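Local coordinates for protein DyP2 (Amycolatopsis sp. ATCC 39116, PDB 4G2C) that is a haem-containing dye-decolorizing peroxidase from a lignin-reactive bacterium that probably oxidises dyes and related aromatic compounds with hydrogen peroxide and also carries a manganese ion, at residues D33-G45 with R221-A233. Residues are numbered along the deposited sequence; the frame is centred on the assembly and turned at random.
Sequences DLSTTLSWKSATG and RSQPLFLTEDVDA. With HEM (protoporphyrin IX containing Fe), chain C.
Leu38 O accepts from Thr228 N at 2.8 Å and is also approached by Leu227 CA in a C-H...O contact at 3.2 Å. Leu38 N donates to Phe226 O at 2.9 Å, in the carbonyl plane, completing a single beta bridge between Leu38 and Leu227. These two backbone bonds flank Leu227, the N-cap residue of helix 228-237, and tie the loop before helix 45-53 to the start of that helix; Leu38 O takes up the first N-H of the helix. Leu227 CD1 packs 4.1 Å from Trp40 CD1, and both residues rest on Leu98 of helix 94-107. Lys41 N meets Glu229 OE2 from above the carboxylate plane in a nearly straight bond of 3.0 Å (171°), and Trp40 N makes a weak one to Glu229 OE1. A bend at chi2 (77°) swings the carboxylate back against Trp40, its plane 49° from that of the indole, with Glu229 OE1 3.3 Å from Trp40 CD1. Lys41 CG lies over the centre of one indole face, while its NZ pairs with Glu102. Thr37 sets CB against Phe226 O and CG2 against Leu225 O. At the start of 221-233, in the haem pocket, Arg221 N donates to O2A of one propionate and Ser222 OG to O1D of the other, each at 2.6 Å.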
# COMPACT_ATOMS: atom_id res chain seq x y z
N ASP A 33 19.80 -11.76 -10.18
CA ASP A 33 20.42 -11.24 -8.98
C ASP A 33 19.38 -10.46 -8.18
O ASP A 33 18.94 -9.39 -8.58
CB ASP A 33 21.60 -10.32 -9.37
CG ASP A 33 22.27 -9.67 -8.16
OD1 ASP A 33 22.04 -10.12 -7.01
OD2 ASP A 33 23.05 -8.71 -8.37
N LEU A 34 18.99 -11.01 -7.03
CA LEU A 34 17.93 -10.39 -6.25
C LEU A 34 18.48 -9.37 -5.24
O LEU A 34 17.70 -8.75 -4.52
CB LEU A 34 17.11 -11.46 -5.52
CG LEU A 34 16.39 -12.52 -6.36
CD1 LEU A 34 15.70 -13.56 -5.45
CD2 LEU A 34 15.38 -11.90 -7.30
N SER A 35 19.80 -9.18 -5.23
CA SER A 35 20.44 -8.35 -4.20
C SER A 35 20.43 -6.84 -4.46
O SER A 35 20.77 -6.06 -3.57
CB SER A 35 21.89 -8.79 -4.00
OG SER A 35 22.72 -8.20 -4.99
N THR A 36 20.11 -6.43 -5.68
CA THR A 36 20.07 -5.00 -5.99
C THR A 36 18.87 -4.68 -6.87
O THR A 36 18.03 -5.54 -7.13
CB THR A 36 21.35 -4.50 -6.73
OG1 THR A 36 21.47 -5.18 -7.99
CG2 THR A 36 22.57 -4.79 -5.92
N THR A 37 18.83 -3.44 -7.34
CA THR A 37 17.83 -3.03 -8.30
C THR A 37 18.20 -3.57 -9.67
O THR A 37 19.33 -4.02 -9.89
CB THR A 37 17.72 -1.50 -8.38
OG1 THR A 37 19.00 -0.96 -8.72
CG2 THR A 37 17.27 -0.91 -7.05
N LEU A 38 17.24 -3.52 -10.59
CA LEU A 38 17.46 -4.01 -11.94
C LEU A 38 17.31 -2.90 -12.98
O LEU A 38 16.40 -2.08 -12.91
CB LEU A 38 16.48 -5.14 -12.25
CG LEU A 38 16.39 -5.55 -13.72
CD1 LEU A 38 17.51 -6.57 -14.09
CD2 LEU A 38 15.01 -6.10 -14.01
N SER A 39 18.22 -2.89 -13.96
CA SER A 39 18.10 -2.00 -15.10
C SER A 39 17.29 -2.74 -16.16
O SER A 39 17.83 -3.55 -16.93
CB SER A 39 19.48 -1.60 -15.63
OG SER A 39 20.36 -1.24 -14.56
N TRP A 40 15.98 -2.51 -16.18
CA TRP A 40 15.10 -3.31 -17.02
C TRP A 40 15.40 -3.16 -18.52
O TRP A 40 15.17 -4.09 -19.30
CB TRP A 40 13.61 -3.04 -16.71
CG TRP A 40 13.04 -1.80 -17.34
CD1 TRP A 40 12.92 -0.55 -16.76
CD2 TRP A 40 12.46 -1.68 -18.65
NE1 TRP A 40 12.33 0.33 -17.64
CE2 TRP A 40 12.02 -0.34 -18.80
CE3 TRP A 40 12.27 -2.57 -19.72
CZ2 TRP A 40 11.42 0.13 -19.98
CZ3 TRP A 40 11.66 -2.10 -20.90
CH2 TRP A 40 11.24 -0.76 -21.01
N LYS A 41 15.93 -2.02 -18.91
CA LYS A 41 16.16 -1.77 -20.33
C LYS A 41 17.35 -2.53 -20.89
O LYS A 41 17.45 -2.74 -22.09
CB LYS A 41 16.33 -0.27 -20.59
CG LYS A 41 15.05 0.54 -20.44
CD LYS A 41 15.27 1.98 -20.87
CE LYS A 41 13.97 2.79 -20.84
NZ LYS A 41 14.16 4.19 -21.34
N SER A 42 18.27 -2.93 -20.03
CA SER A 42 19.47 -3.60 -20.51
C SER A 42 19.63 -4.96 -19.85
O SER A 42 20.69 -5.58 -19.93
CB SER A 42 20.72 -2.73 -20.29
OG SER A 42 20.98 -2.56 -18.90
N ALA A 43 18.58 -5.42 -19.19
CA ALA A 43 18.55 -6.76 -18.63
C ALA A 43 18.75 -7.81 -19.73
O ALA A 43 18.22 -7.67 -20.84
CB ALA A 43 17.23 -7.01 -17.90
N THR A 44 19.53 -8.85 -19.43
CA THR A 44 19.65 -9.98 -20.35
C THR A 44 19.50 -11.31 -19.62
O THR A 44 19.29 -11.35 -18.40
CB THR A 44 21.00 -9.99 -21.13
OG1 THR A 44 22.09 -10.26 -20.22
CG2 THR A 44 21.24 -8.67 -21.87
N GLY A 45 19.61 -12.39 -20.39
CA GLY A 45 19.53 -13.73 -19.85
C GLY A 45 18.35 -13.91 -18.92
O GLY A 45 17.23 -13.48 -19.22
N ARG A 221 3.29 8.61 -2.17
CA ARG A 221 4.44 9.35 -2.69
C ARG A 221 5.72 8.52 -2.54
O ARG A 221 6.55 8.44 -3.44
CB ARG A 221 4.61 10.68 -1.93
CG ARG A 221 5.91 11.42 -2.25
CD ARG A 221 5.97 11.78 -3.74
NE ARG A 221 7.20 12.49 -4.11
CZ ARG A 221 8.32 11.90 -4.48
NH1 ARG A 221 8.40 10.57 -4.51
NH2 ARG A 221 9.38 12.62 -4.82
N SER A 222 5.88 7.91 -1.37
CA SER A 222 7.12 7.24 -1.01
C SER A 222 7.03 5.75 -1.29
O SER A 222 6.36 5.01 -0.57
CB SER A 222 7.41 7.45 0.48
OG SER A 222 8.63 6.82 0.85
N GLN A 223 7.72 5.32 -2.34
CA GLN A 223 7.71 3.94 -2.80
C GLN A 223 9.13 3.42 -2.90
O GLN A 223 10.03 4.14 -3.33
CB GLN A 223 7.06 3.86 -4.19
CG GLN A 223 5.56 4.18 -4.23
CD GLN A 223 4.70 3.02 -3.71
OE1 GLN A 223 5.22 2.01 -3.23
NE2 GLN A 223 3.39 3.17 -3.82
N PRO A 224 9.34 2.14 -2.54
CA PRO A 224 10.59 1.44 -2.88
C PRO A 224 10.73 1.35 -4.40
O PRO A 224 9.77 0.99 -5.08
CB PRO A 224 10.38 0.04 -2.30
CG PRO A 224 8.88 -0.14 -2.26
CD PRO A 224 8.36 1.24 -1.90
N LEU A 225 11.90 1.71 -4.94
CA LEU A 225 12.12 1.61 -6.38
C LEU A 225 13.03 0.43 -6.71
O LEU A 225 14.20 0.40 -6.31
CB LEU A 225 12.71 2.91 -6.94
CG LEU A 225 11.88 4.18 -6.63
CD1 LEU A 225 12.47 5.45 -7.24
CD2 LEU A 225 10.43 3.97 -7.08
N PHE A 226 12.49 -0.56 -7.42
CA PHE A 226 13.23 -1.77 -7.74
C PHE A 226 13.97 -1.66 -9.07
O PHE A 226 14.84 -2.46 -9.38
CB PHE A 226 12.29 -2.98 -7.76
CG PHE A 226 11.43 -3.09 -6.54
CD1 PHE A 226 11.96 -3.55 -5.34
CD2 PHE A 226 10.09 -2.69 -6.57
CE1 PHE A 226 11.18 -3.64 -4.20
CE2 PHE A 226 9.29 -2.78 -5.43
CZ PHE A 226 9.84 -3.27 -4.24
N LEU A 227 13.61 -0.66 -9.86
CA LEU A 227 14.18 -0.47 -11.20
C LEU A 227 15.11 0.73 -11.21
O LEU A 227 14.79 1.80 -10.69
CB LEU A 227 13.06 -0.29 -12.23
CG LEU A 227 12.03 -1.42 -12.20
CD1 LEU A 227 10.94 -1.23 -13.25
CD2 LEU A 227 12.72 -2.77 -12.37
N THR A 228 16.28 0.53 -11.80
CA THR A 228 17.30 1.56 -11.79
C THR A 228 16.81 2.77 -12.56
O THR A 228 17.15 3.90 -12.21
CB THR A 228 18.61 1.03 -12.41
OG1 THR A 228 19.11 -0.05 -11.61
CG2 THR A 228 19.66 2.13 -12.45
N GLU A 229 16.01 2.51 -13.59
CA GLU A 229 15.42 3.56 -14.42
C GLU A 229 14.46 4.42 -13.60
O GLU A 229 14.24 5.60 -13.89
CB GLU A 229 14.66 2.96 -15.62
CG GLU A 229 15.53 2.27 -16.70
CD GLU A 229 16.03 0.87 -16.31
OE1 GLU A 229 15.68 0.38 -15.22
OE2 GLU A 229 16.78 0.27 -17.11
N ASP A 230 13.84 3.81 -12.59
CA ASP A 230 12.96 4.55 -11.69
C ASP A 230 13.79 5.40 -10.73
O ASP A 230 13.43 6.53 -10.42
CB ASP A 230 12.04 3.60 -10.92
CG ASP A 230 10.76 3.24 -11.68
OD1 ASP A 230 10.42 3.93 -12.67
OD2 ASP A 230 10.08 2.28 -11.27
N VAL A 231 14.93 4.88 -10.30
CA VAL A 231 15.79 5.64 -9.40
C VAL A 231 16.38 6.84 -10.14
O VAL A 231 16.45 7.95 -9.59
CB VAL A 231 16.86 4.78 -8.73
CG1 VAL A 231 17.69 5.63 -7.78
CG2 VAL A 231 16.21 3.62 -7.98
N ASP A 232 16.75 6.65 -11.40
CA ASP A 232 17.23 7.78 -12.19
C ASP A 232 16.15 8.84 -12.34
O ASP A 232 16.41 10.04 -12.23
CB ASP A 232 17.71 7.33 -13.58
CG ASP A 232 18.92 6.43 -13.51
OD1 ASP A 232 19.56 6.37 -12.44
OD2 ASP A 232 19.24 5.79 -14.54
N ALA A 233 14.93 8.39 -12.62
CA ALA A 233 13.81 9.29 -12.82
C ALA A 233 13.55 10.11 -11.56
O ALA A 233 13.32 11.32 -11.62
CB ALA A 233 12.54 8.51 -13.23
CHA HEM C . 2.49 6.71 3.56
CHB HEM C . -2.24 7.27 4.53
CHC HEM C . -2.65 2.53 5.55
CHD HEM C . 2.17 2.16 5.35
C1A HEM C . 1.24 7.27 3.72
C2A HEM C . 0.91 8.66 3.46
C3A HEM C . -0.39 8.80 3.72
C4A HEM C . -0.93 7.52 4.15
CMA HEM C . -1.21 10.10 3.59
CAA HEM C . 1.92 9.73 2.96
CBA HEM C . 2.03 9.66 1.43
CGA HEM C . 3.05 8.63 0.99
O1A HEM C . 4.21 8.69 1.42
O2A HEM C . 2.71 7.74 0.18
C1B HEM C . -2.79 6.05 4.91
C2B HEM C . -4.18 5.76 5.25
C3B HEM C . -4.28 4.44 5.52
C4B HEM C . -2.97 3.85 5.35
CMB HEM C . -5.32 6.81 5.30
CAB HEM C . -5.52 3.61 5.92
CBB HEM C . -6.75 4.05 5.66
C1C HEM C . -1.37 2.04 5.66
C2C HEM C . -1.01 0.73 6.17
C3C HEM C . 0.33 0.63 6.09
C4C HEM C . 0.84 1.87 5.55
CMC HEM C . -2.00 -0.36 6.66
CAC HEM C . 1.21 -0.56 6.54
CBC HEM C . 0.77 -1.47 7.43
C1D HEM C . 2.69 3.31 4.80
C2D HEM C . 4.06 3.47 4.41
C3D HEM C . 4.14 4.88 3.84
C4D HEM C . 2.83 5.44 3.96
CMD HEM C . 5.19 2.42 4.52
CAD HEM C . 5.35 5.60 3.29
CBD HEM C . 6.14 5.98 4.52
CGD HEM C . 7.42 6.56 3.98
O1D HEM C . 8.11 5.84 3.22
O2D HEM C . 7.70 7.75 4.28
NA HEM C . 0.11 6.61 4.13
NB HEM C . -2.09 4.86 4.98
NC HEM C . -0.22 2.71 5.29
ND HEM C . 2.00 4.49 4.52
FE HEM C . -0.09 4.75 4.91